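Local coordinates for protein fructokinase (Xylella fastidiosa Temecula1, PDB 3LJS) that probably phosphorylates fructose with ATP as the phosphate donor, as a sugar kinase of the PfkB family in the ribokinase clan, at residues Q225-T230 with H237-T242; L92-L97 with S106-P111; T6-G11 with Q54-L59. All coordinates share one frame; numbering follows the deposited sequence.

Interaction 1 of 3, residues Q225-T230 with H237-T242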
loop_
_atom_site.group_PDB
_atom_site.type_symbol
_atom_site.label_atom_id
_atom_site.label_comp_id
_atom_site.label_asym_id
_atom_site.label_seq_id
_atom_site.Cartn_x
_atom_site.Cartn_y
_atom_site.Cartn_z
ATOM N N GLN B 225 -32.542 -19.163 -6.744
ATOM C CA GLN B 225 -33.321 -20.334 -6.346
ATOM C C GLN B 225 -33.060 -20.651 -4.875
ATOM O O GLN B 225 -33.857 -21.322 -4.221
ATOM C CB GLN B 225 -32.945 -21.544 -7.210
ATOM C CG GLN B 225 -33.359 -21.441 -8.679
ATOM C CD GLN B 225 -34.871 -21.445 -8.877
ATOM O OE1 GLN B 225 -35.622 -21.958 -8.043
ATOM N NE2 GLN B 225 -35.322 -20.890 -9.996
ATOM N N LEU B 226 -31.938 -20.163 -4.353
ATOM C CA LEU B 226 -31.578 -20.404 -2.957
ATOM C C LEU B 226 -30.958 -19.161 -2.336
ATOM O O LEU B 226 -30.046 -18.568 -2.912
ATOM C CB LEU B 226 -30.576 -21.555 -2.858
ATOM C CG LEU B 226 -29.996 -21.820 -1.462
ATOM C CD1 LEU B 226 -31.077 -22.371 -0.535
ATOM C CD2 LEU B 226 -28.846 -22.816 -1.578
ATOM N N LEU B 227 -31.447 -18.779 -1.159
ATOM C CA LEU B 227 -30.934 -17.607 -0.451
ATOM C C LEU B 227 -30.503 -17.954 0.969
ATOM O O LEU B 227 -31.244 -18.594 1.711
ATOM C CB LEU B 227 -32.003 -16.506 -0.380
ATOM C CG LEU B 227 -31.755 -15.376 0.636
ATOM C CD1 LEU B 227 -30.587 -14.489 0.178
ATOM C CD2 LEU B 227 -33.027 -14.539 0.786
ATOM N N LEU B 228 -29.299 -17.530 1.336
ATOM C CA LEU B 228 -28.788 -17.752 2.678
ATOM C C LEU B 228 -28.647 -16.387 3.336
ATOM O O LEU B 228 -28.092 -15.464 2.741
ATOM C CB LEU B 228 -27.416 -18.423 2.636
ATOM C CG LEU B 228 -27.316 -19.726 1.839
ATOM C CD1 LEU B 228 -25.919 -20.286 2.006
ATOM C CD2 LEU B 228 -28.348 -20.728 2.324
ATOM N N VAL B 229 -29.164 -16.249 4.551
ATOM C CA VAL B 229 -29.042 -14.990 5.280
ATOM C C VAL B 229 -28.305 -15.293 6.575
ATOM O O VAL B 229 -28.774 -16.095 7.386
ATOM C CB VAL B 229 -30.415 -14.383 5.625
ATOM C CG1 VAL B 229 -30.221 -13.081 6.402
ATOM C CG2 VAL B 229 -31.212 -14.130 4.354
ATOM N N THR B 230 -27.146 -14.665 6.760
ATOM C CA THR B 230 -26.345 -14.876 7.960
ATOM C C THR B 230 -26.630 -13.825 9.031
ATOM O O THR B 230 -26.923 -12.664 8.730
ATOM C CB THR B 230 -24.829 -14.846 7.645
ATOM O OG1 THR B 230 -24.479 -13.581 7.065
ATOM C CG2 THR B 230 -24.466 -15.958 6.673
ATOM N N HIS B 237 -30.108 -18.679 8.118
ATOM C CA HIS B 237 -31.429 -19.009 7.603
ATOM C C HIS B 237 -31.331 -19.232 6.102
ATOM O O HIS B 237 -30.571 -18.543 5.419
ATOM C CB HIS B 237 -32.418 -17.868 7.864
ATOM C CG HIS B 237 -32.678 -17.607 9.314
ATOM N ND1 HIS B 237 -31.699 -17.174 10.182
ATOM C CD2 HIS B 237 -33.811 -17.716 10.049
ATOM C CE1 HIS B 237 -32.217 -17.028 11.390
ATOM N NE2 HIS B 237 -33.497 -17.351 11.337
ATOM N N TRP B 238 -32.087 -20.197 5.590
ATOM C CA TRP B 238 -32.090 -20.460 4.158
ATOM C C TRP B 238 -33.512 -20.308 3.634
ATOM O O TRP B 238 -34.477 -20.540 4.362
ATOM C CB TRP B 238 -31.559 -21.865 3.845
ATOM C CG TRP B 238 -32.367 -22.995 4.425
ATOM C CD1 TRP B 238 -32.114 -23.676 5.581
ATOM C CD2 TRP B 238 -33.539 -23.589 3.857
ATOM N NE1 TRP B 238 -33.055 -24.662 5.767
ATOM C CE2 TRP B 238 -33.944 -24.629 4.724
ATOM C CE3 TRP B 238 -34.290 -23.343 2.700
ATOM C CZ2 TRP B 238 -35.069 -25.425 4.468
ATOM C CZ3 TRP B 238 -35.409 -24.138 2.445
ATOM C CH2 TRP B 238 -35.785 -25.163 3.328
ATOM N N TYR B 239 -33.629 -19.899 2.374
ATOM C CA TYR B 239 -34.922 -19.699 1.727
ATOM C C TYR B 239 -34.858 -20.190 0.285
ATOM O O TYR B 239 -33.836 -20.031 -0.384
ATOM C CB TYR B 239 -35.278 -18.213 1.674
ATOM C CG TYR B 239 -35.305 -17.501 3.004
ATOM C CD1 TYR B 239 -36.486 -17.395 3.739
ATOM C CD2 TYR B 239 -34.147 -16.924 3.524
ATOM C CE1 TYR B 239 -36.510 -16.726 4.966
ATOM C CE2 TYR B 239 -34.161 -16.258 4.745
ATOM C CZ TYR B 239 -35.342 -16.163 5.459
ATOM O OH TYR B 239 -35.344 -15.512 6.666
ATOM N N THR B 240 -35.951 -20.784 -0.181
ATOM C CA THR B 240 -36.063 -21.233 -1.568
ATOM C C THR B 240 -37.416 -20.687 -1.986
ATOM O O THR B 240 -38.118 -20.092 -1.167
ATOM C CB THR B 240 -36.088 -22.772 -1.710
ATOM O OG1 THR B 240 -37.240 -23.298 -1.040
ATOM C CG2 THR B 240 -34.827 -23.384 -1.130
ATOM N N ARG B 241 -37.799 -20.878 -3.241
ATOM C CA ARG B 241 -39.094 -20.364 -3.673
ATOM C C ARG B 241 -40.264 -21.159 -3.098
ATOM O O ARG B 241 -41.411 -20.751 -3.237
ATOM C CB ARG B 241 -39.177 -20.343 -5.203
ATOM C CG ARG B 241 -38.107 -19.471 -5.830
ATOM C CD ARG B 241 -38.224 -19.387 -7.343
ATOM N NE ARG B 241 -37.108 -18.620 -7.884
ATOM C CZ ARG B 241 -37.097 -18.038 -9.079
ATOM N NH1 ARG B 241 -38.156 -18.131 -9.877
ATOM N NH2 ARG B 241 -36.022 -17.360 -9.474
ATOM N N THR B 242 -39.975 -22.275 -2.434
ATOM C CA THR B 242 -41.034 -23.111 -1.871
ATOM C C THR B 242 -41.036 -23.247 -0.351
ATOM O O THR B 242 -42.025 -23.699 0.227
ATOM C CB THR B 242 -40.995 -24.533 -2.478
ATOM O OG1 THR B 242 -39.691 -25.099 -2.298
ATOM C CG2 THR B 242 -41.328 -24.491 -3.964
HETATM O O HOH W 1 -35.986 -22.302 -5.191
#
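Two antiparallel hydrogen-bonded pairs, L227 with Y239 and V229 with H237, join strands 226-230 and 237-240 into a beta hairpin, their axes 4.6 Å apart at closest approach. V229 N gives a nearly straight bond to H237 O (2.8 Å), while the bond from Y239 N to L227 O is more bent, at 144°. On the face bearing L227, V229 and Y239, the tyrosine ring is held by two aliphatic side chains: V229 CG2 meets the ring's edge at Y239 CE2 (3.7 Å), and L227 CD2 comes within 3.8 Å of Y239 CD2. L227 and Y239 run side by side in the same direction. On the other face L228 CD2 packs on W238 CB at 3.7 Å; with chi1 at 62°, the indole is swung away from the partner strand, and only its CB makes this touch. Beyond the paired residues, the amide of Q225 lies over the guanidinium of R241, the planes 18° apart and Q225 NE2 3.5 Å from R241 CZ. A water bridges this end, donating to Q225 OE1 and accepting from R241 N, with Q225 O also beside it, while R241 NH2 bonds to the carbonyls of G222 and A224. The hairpin extends the main sheet: L226 and L228 pair with strand 193-197, and T230, part of the ATP site, ends its inner strand. Helix 212-220 packs against L227 and Y239; helix 289-305 lies against L228 and W238, and helix 281-286 against L226 and T240.

Interaction 2 of 3, residues L92-L97 with S106-P111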
loop_
_atom_site.group_PDB
_atom_site.type_symbol
_atom_site.label_atom_id
_atom_site.label_comp_id
_atom_site.label_asym_id
_atom_site.label_seq_id
_atom_site.Cartn_x
_atom_site.Cartn_y
_atom_site.Cartn_z
ATOM N N LEU B 92 -3.840 -3.890 -1.077
ATOM C CA LEU B 92 -3.464 -4.164 0.302
ATOM C C LEU B 92 -4.611 -3.758 1.212
ATOM O O LEU B 92 -5.261 -2.733 0.994
ATOM C CB LEU B 92 -2.213 -3.369 0.705
ATOM C CG LEU B 92 -0.924 -3.552 -0.093
ATOM C CD1 LEU B 92 0.135 -2.587 0.457
ATOM C CD2 LEU B 92 -0.442 -4.996 -0.003
ATOM N N ALA B 93 -4.859 -4.573 2.227
ATOM C CA ALA B 93 -5.906 -4.297 3.195
ATOM C C ALA B 93 -5.246 -4.319 4.567
ATOM O O ALA B 93 -4.930 -5.385 5.097
ATOM C CB ALA B 93 -6.998 -5.364 3.116
ATOM N N PHE B 94 -5.007 -3.139 5.127
ATOM C CA PHE B 94 -4.383 -3.040 6.437
ATOM C C PHE B 94 -5.445 -3.184 7.518
ATOM O O PHE B 94 -6.473 -2.507 7.487
ATOM C CB PHE B 94 -3.654 -1.700 6.572
ATOM C CG PHE B 94 -2.327 -1.664 5.871
ATOM C CD1 PHE B 94 -1.181 -2.127 6.507
ATOM C CD2 PHE B 94 -2.227 -1.203 4.562
ATOM C CE1 PHE B 94 0.046 -2.136 5.857
ATOM C CE2 PHE B 94 -1.008 -1.207 3.897
ATOM C CZ PHE B 94 0.138 -1.677 4.548
ATOM N N VAL B 95 -5.197 -4.084 8.466
ATOM C CA VAL B 95 -6.134 -4.326 9.554
ATOM C C VAL B 95 -5.472 -3.993 10.890
ATOM O O VAL B 95 -4.381 -4.487 11.196
ATOM C CB VAL B 95 -6.589 -5.808 9.579
ATOM C CG1 VAL B 95 -7.634 -6.015 10.662
ATOM C CG2 VAL B 95 -7.146 -6.207 8.220
ATOM N N ALA B 96 -6.128 -3.151 11.680
ATOM C CA ALA B 96 -5.593 -2.761 12.978
ATOM C C ALA B 96 -6.708 -2.362 13.933
ATOM O O ALA B 96 -7.841 -2.828 13.813
ATOM C CB ALA B 96 -4.617 -1.606 12.810
ATOM N N LEU B 97 -6.369 -1.505 14.890
ATOM C CA LEU B 97 -7.334 -1.018 15.868
ATOM C C LEU B 97 -7.090 0.464 16.111
ATOM O O LEU B 97 -5.945 0.903 16.221
ATOM C CB LEU B 97 -7.189 -1.754 17.204
ATOM C CG LEU B 97 -7.125 -3.281 17.246
ATOM C CD1 LEU B 97 -5.773 -3.757 16.731
ATOM C CD2 LEU B 97 -7.323 -3.746 18.680
ATOM N N SER B 106 -7.748 0.002 6.380
ATOM C CA SER B 106 -7.141 0.984 5.490
ATOM C C SER B 106 -6.760 0.265 4.198
ATOM O O SER B 106 -5.787 -0.492 4.157
ATOM C CB SER B 106 -5.898 1.602 6.132
ATOM O OG SER B 106 -5.287 2.533 5.251
ATOM N N PHE B 107 -7.531 0.509 3.146
ATOM C CA PHE B 107 -7.297 -0.141 1.863
ATOM C C PHE B 107 -6.495 0.667 0.854
ATOM O O PHE B 107 -6.671 1.880 0.727
ATOM C CB PHE B 107 -8.635 -0.490 1.204
ATOM C CG PHE B 107 -9.475 -1.452 1.987
ATOM C CD1 PHE B 107 -9.216 -2.815 1.945
ATOM C CD2 PHE B 107 -10.540 -0.994 2.756
ATOM C CE1 PHE B 107 -10.008 -3.718 2.657
ATOM C CE2 PHE B 107 -11.339 -1.884 3.472
ATOM C CZ PHE B 107 -11.070 -3.251 3.420
ATOM N N TYR B 108 -5.613 -0.020 0.137
ATOM C CA TYR B 108 -4.851 0.600 -0.931
ATOM C C TYR B 108 -5.497 -0.034 -2.158
ATOM O O TYR B 108 -4.954 -0.974 -2.754
ATOM C CB TYR B 108 -3.357 0.252 -0.826
ATOM C CG TYR B 108 -2.634 1.141 0.167
ATOM C CD1 TYR B 108 -1.789 2.166 -0.269
ATOM C CD2 TYR B 108 -2.886 1.033 1.536
ATOM C CE1 TYR B 108 -1.220 3.067 0.640
ATOM C CE2 TYR B 108 -2.326 1.929 2.450
ATOM C CZ TYR B 108 -1.501 2.946 1.993
ATOM O OH TYR B 108 -1.002 3.866 2.884
ATOM N N ARG B 109 -6.680 0.469 -2.518
ATOM C CA ARG B 109 -7.390 -0.097 -3.653
ATOM C C ARG B 109 -8.234 0.768 -4.597
ATOM O O ARG B 109 -8.886 0.223 -5.484
ATOM C CB ARG B 109 -8.235 -1.288 -3.182
ATOM C CG ARG B 109 -8.879 -2.081 -4.316
ATOM C CD ARG B 109 -9.452 -3.378 -3.803
ATOM N NE ARG B 109 -10.010 -4.208 -4.861
ATOM C CZ ARG B 109 -11.254 -4.112 -5.319
ATOM N NH1 ARG B 109 -12.089 -3.207 -4.822
ATOM N NH2 ARG B 109 -11.677 -4.956 -6.253
ATOM N N PRO B 110 -8.289 2.101 -4.419
ATOM C CA PRO B 110 -9.137 2.683 -5.468
ATOM C C PRO B 110 -8.527 2.105 -6.754
ATOM O O PRO B 110 -9.254 1.696 -7.658
ATOM C CB PRO B 110 -8.910 4.182 -5.304
ATOM C CG PRO B 110 -8.724 4.316 -3.809
ATOM C CD PRO B 110 -7.824 3.130 -3.466
ATOM N N PRO B 111 -7.172 2.073 -6.840
ATOM C CA PRO B 111 -6.440 1.523 -7.989
ATOM C C PRO B 111 -5.734 0.252 -7.493
ATOM O O PRO B 111 -5.146 0.248 -6.409
ATOM C CB PRO B 111 -5.455 2.625 -8.325
ATOM C CG PRO B 111 -5.035 3.079 -6.980
ATOM C CD PRO B 111 -6.323 3.064 -6.148
#
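F94 and S106, A93 and F107 face one another across the beta hairpin of strands 92-97 and 103-108, where three backbone hydrogen bonds join the two segments. Y108 N donates to L92 O at 2.9 Å in an almost straight bond, 171° at the hydrogen and in the carbonyl plane. F94 and S106 exchange two bonds of different geometry: S106 N reaches F94 O on a lone pair at 3.0 Å, whereas F94 N sits well above the plane of the S106 carbonyl. That same S106 O also lies at the edge of the F94 ring, 3.7 Å from F94 CD2. L92 O has a second, weaker neighbour in F107 CA, a C-H...O contact of 3.4 Å. The backbones of A93 and V95 bond instead to strand 14-19, A93 with I15 and M17, V95 with M17 and A19.

The side-chain polar groups find partners beyond the two strands. Y108 OH is hydrogen-bonded to T90 O of the second subunit, and S106 OG has a weak bond to K89 NZ of that subunit. R109 turns away from the hairpin to a salt bridge with D114, with further bonds to N138 O and T141 OG1. On the face of L92 and S106, F94 and Y108 meet obliquely, F94 CE2 3.7 Å from Y108 CE2, with ring planes at 68°. On the reverse face A93 CB rests 3.5 Å from F107 CE1.

The F94 ring is also edge-to-face with F31 of its own chain and with F64 of the second subunit. Backbone bonds thus make the hairpin, while aromatic packing and a few side-chain polar bonds on the L92, F94, S106 and Y108 face carry it into the dimer interface.

Interaction 3 of 3, residues T6-G11 with Q54-L59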
loop_
_atom_site.group_PDB
_atom_site.type_symbol
_atom_site.label_atom_id
_atom_site.label_comp_id
_atom_site.label_asym_id
_atom_site.label_seq_id
_atom_site.Cartn_x
_atom_site.Cartn_y
_atom_site.Cartn_z
ATOM N N THR B 6 -15.533 -28.301 -11.808
ATOM C CA THR B 6 -14.664 -27.242 -11.304
ATOM C C THR B 6 -15.434 -26.048 -10.769
ATOM O O THR B 6 -16.424 -25.618 -11.361
ATOM C CB THR B 6 -13.688 -26.763 -12.402
ATOM O OG1 THR B 6 -12.947 -27.880 -12.902
ATOM C CG2 THR B 6 -12.712 -25.719 -11.846
ATOM N N ILE B 7 -14.989 -25.546 -9.623
ATOM C CA ILE B 7 -15.589 -24.377 -9.009
ATOM C C ILE B 7 -14.693 -23.219 -9.414
ATOM O O ILE B 7 -13.494 -23.214 -9.144
ATOM C CB ILE B 7 -15.628 -24.502 -7.480
ATOM C CG1 ILE B 7 -16.559 -25.656 -7.104
ATOM C CG2 ILE B 7 -16.109 -23.185 -6.848
ATOM C CD1 ILE B 7 -16.542 -26.013 -5.644
ATOM N N LEU B 8 -15.283 -22.253 -10.094
ATOM C CA LEU B 8 -14.554 -21.099 -10.572
ATOM C C LEU B 8 -14.831 -19.907 -9.662
ATOM O O LEU B 8 -15.959 -19.430 -9.573
ATOM C CB LEU B 8 -14.984 -20.854 -12.021
ATOM C CG LEU B 8 -14.773 -19.567 -12.800
ATOM C CD1 LEU B 8 -13.612 -18.790 -12.258
ATOM C CD2 LEU B 8 -14.589 -19.934 -14.275
ATOM N N CYS B 9 -13.798 -19.460 -8.955
ATOM C CA CYS B 9 -13.919 -18.323 -8.043
ATOM C C CYS B 9 -13.325 -17.107 -8.726
ATOM O O CYS B 9 -12.144 -17.092 -9.061
ATOM C CB CYS B 9 -13.173 -18.608 -6.739
ATOM S SG CYS B 9 -13.901 -19.954 -5.774
ATOM N N PHE B 10 -14.143 -16.081 -8.920
ATOM C CA PHE B 10 -13.684 -14.890 -9.616
ATOM C C PHE B 10 -13.635 -13.609 -8.798
ATOM O O PHE B 10 -14.505 -13.349 -7.974
ATOM C CB PHE B 10 -14.573 -14.646 -10.840
ATOM C CG PHE B 10 -14.283 -13.351 -11.540
ATOM C CD1 PHE B 10 -13.224 -13.254 -12.436
ATOM C CD2 PHE B 10 -15.034 -12.211 -11.263
ATOM C CE1 PHE B 10 -12.916 -12.036 -13.045
ATOM C CE2 PHE B 10 -14.732 -10.990 -11.866
ATOM C CZ PHE B 10 -13.672 -10.905 -12.755
ATOM N N GLY B 11 -12.620 -12.791 -9.049
ATOM C CA GLY B 11 -12.547 -11.530 -8.345
ATOM C C GLY B 11 -11.195 -11.091 -7.840
ATOM O O GLY B 11 -10.181 -11.175 -8.532
ATOM N N GLN B 54 -10.601 -23.376 -9.378
ATOM C CA GLN B 54 -9.722 -22.469 -10.083
ATOM C C GLN B 54 -10.029 -21.048 -9.627
ATOM O O GLN B 54 -11.184 -20.716 -9.347
ATOM C CB GLN B 54 -9.970 -22.620 -11.589
ATOM C CG GLN B 54 -9.251 -21.634 -12.477
ATOM C CD GLN B 54 -9.558 -21.859 -13.951
ATOM O OE1 GLN B 54 -10.527 -22.533 -14.297
ATOM N NE2 GLN B 54 -8.742 -21.281 -14.822
ATOM N N PHE B 55 -8.996 -20.222 -9.501
ATOM C CA PHE B 55 -9.211 -18.827 -9.140
ATOM C C PHE B 55 -8.963 -18.026 -10.405
ATOM O O PHE B 55 -7.902 -18.147 -11.024
ATOM C CB PHE B 55 -8.247 -18.344 -8.060
ATOM C CG PHE B 55 -8.395 -16.875 -7.750
ATOM C CD1 PHE B 55 -9.422 -16.420 -6.925
ATOM C CD2 PHE B 55 -7.548 -15.942 -8.338
ATOM C CE1 PHE B 55 -9.607 -15.052 -6.693
ATOM C CE2 PHE B 55 -7.724 -14.570 -8.114
ATOM C CZ PHE B 55 -8.757 -14.127 -7.288
ATOM N N VAL B 56 -9.942 -17.215 -10.788
ATOM C CA VAL B 56 -9.834 -16.389 -11.983
ATOM C C VAL B 56 -9.812 -14.921 -11.571
ATOM O O VAL B 56 -10.730 -14.425 -10.918
ATOM C CB VAL B 56 -11.014 -16.650 -12.947
ATOM C CG1 VAL B 56 -10.969 -15.673 -14.125
ATOM C CG2 VAL B 56 -10.936 -18.087 -13.462
ATOM N N GLY B 57 -8.740 -14.238 -11.944
ATOM C CA GLY B 57 -8.596 -12.842 -11.595
ATOM C C GLY B 57 -7.215 -12.356 -11.978
ATOM O O GLY B 57 -6.396 -13.122 -12.501
HETATM N N MSE B 58 -6.949 -11.085 -11.702
HETATM C CA MSE B 58 -5.669 -10.498 -12.048
HETATM C C MSE B 58 -4.828 -10.195 -10.819
HETATM O O MSE B 58 -5.318 -9.625 -9.848
HETATM C CB MSE B 58 -5.903 -9.220 -12.858
HETATM C CG MSE B 58 -4.641 -8.569 -13.390
HETATM SE SE MSE B 58 -5.077 -7.229 -14.720
HETATM C CE MSE B 58 -4.808 -8.312 -16.304
ATOM N N LEU B 59 -3.562 -10.599 -10.872
ATOM C CA LEU B 59 -2.608 -10.366 -9.793
ATOM C C LEU B 59 -1.528 -9.422 -10.317
ATOM O O LEU B 59 -1.192 -9.454 -11.501
ATOM C CB LEU B 59 -1.946 -11.678 -9.363
ATOM C CG LEU B 59 -2.846 -12.832 -8.922
ATOM C CD1 LEU B 59 -1.991 -13.988 -8.414
ATOM C CD2 LEU B 59 -3.788 -12.357 -7.841
HETATM O O HOH W 2 -9.234 -9.659 -10.806
HETATM O O HOH W 3 -7.259 -10.912 -8.183
#
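The F10 ring meets V56 at its edge: V56 CG1 lies in the ring plane, 3.7 Å from F10 CD1, and V56 O approaches the same carbon obliquely. This ring and that of F55 flank two neighbouring parallel strands, 6-10 and 53-60, inside the large mixed sheet of the ribokinase-like alpha/beta fold. The F55 ring, on the other side of the sheet, has a water at its edge and the carbonyl oxygens of C9 and G11 placed obliquely to it; F55 CZ is 3.5 Å from G11 O. Further out, F72 stacks with F55, while F117 meets F10 edge-to-face.

Q54 N to I7 O, C9 N to Q54 O, V56 N to C9 O and G11 N to V56 O form the parallel bonding pattern; the C9 to Q54 bond is the straightest, at 176°. Chi1 of 173° sets CG of F10 anti to its backbone N and leaves the ring next to V56. L8 shares the face of F10 and Q54, and T6 CG2 touches Q54 CB. Helix 38-49 lies against C9 and F55 on the opposite face, and helix 143-158 against F10.

Past the last bridge the chain turns a corner at G57, and two waters bridge G11 O and M58. Both sit within hydrogen-bonding distance of G11 O; one accepts from M58 N at 2.8 Å, the other donates to G11 O and to M58 O, the latter at 2.9 Å.

How the interactions relate
Interactions 1 and 3 belong to the same large sheet, on opposite sides of the chain's centre, with centres 25 Å apart. Interaction 3 lies deeper, its parallel backbone bonding flanked by phenylalanines and helices on both faces. Interaction 1 is a hairpin nearer the sheet's far edge, mostly buried, with aliphatic-on-tyrosine packing, an amide over the exposed R241 guanidinium at one end and an ATP-site residue at the other. Interaction 2, in the separate four-stranded sheet, comes within about 6 Å of interaction 3 at the nearest atoms without touching. Also buried, it sends aromatic and polar links into the second subunit, which touches neither other contact. Waters bridge the segments in interactions 1 and 3.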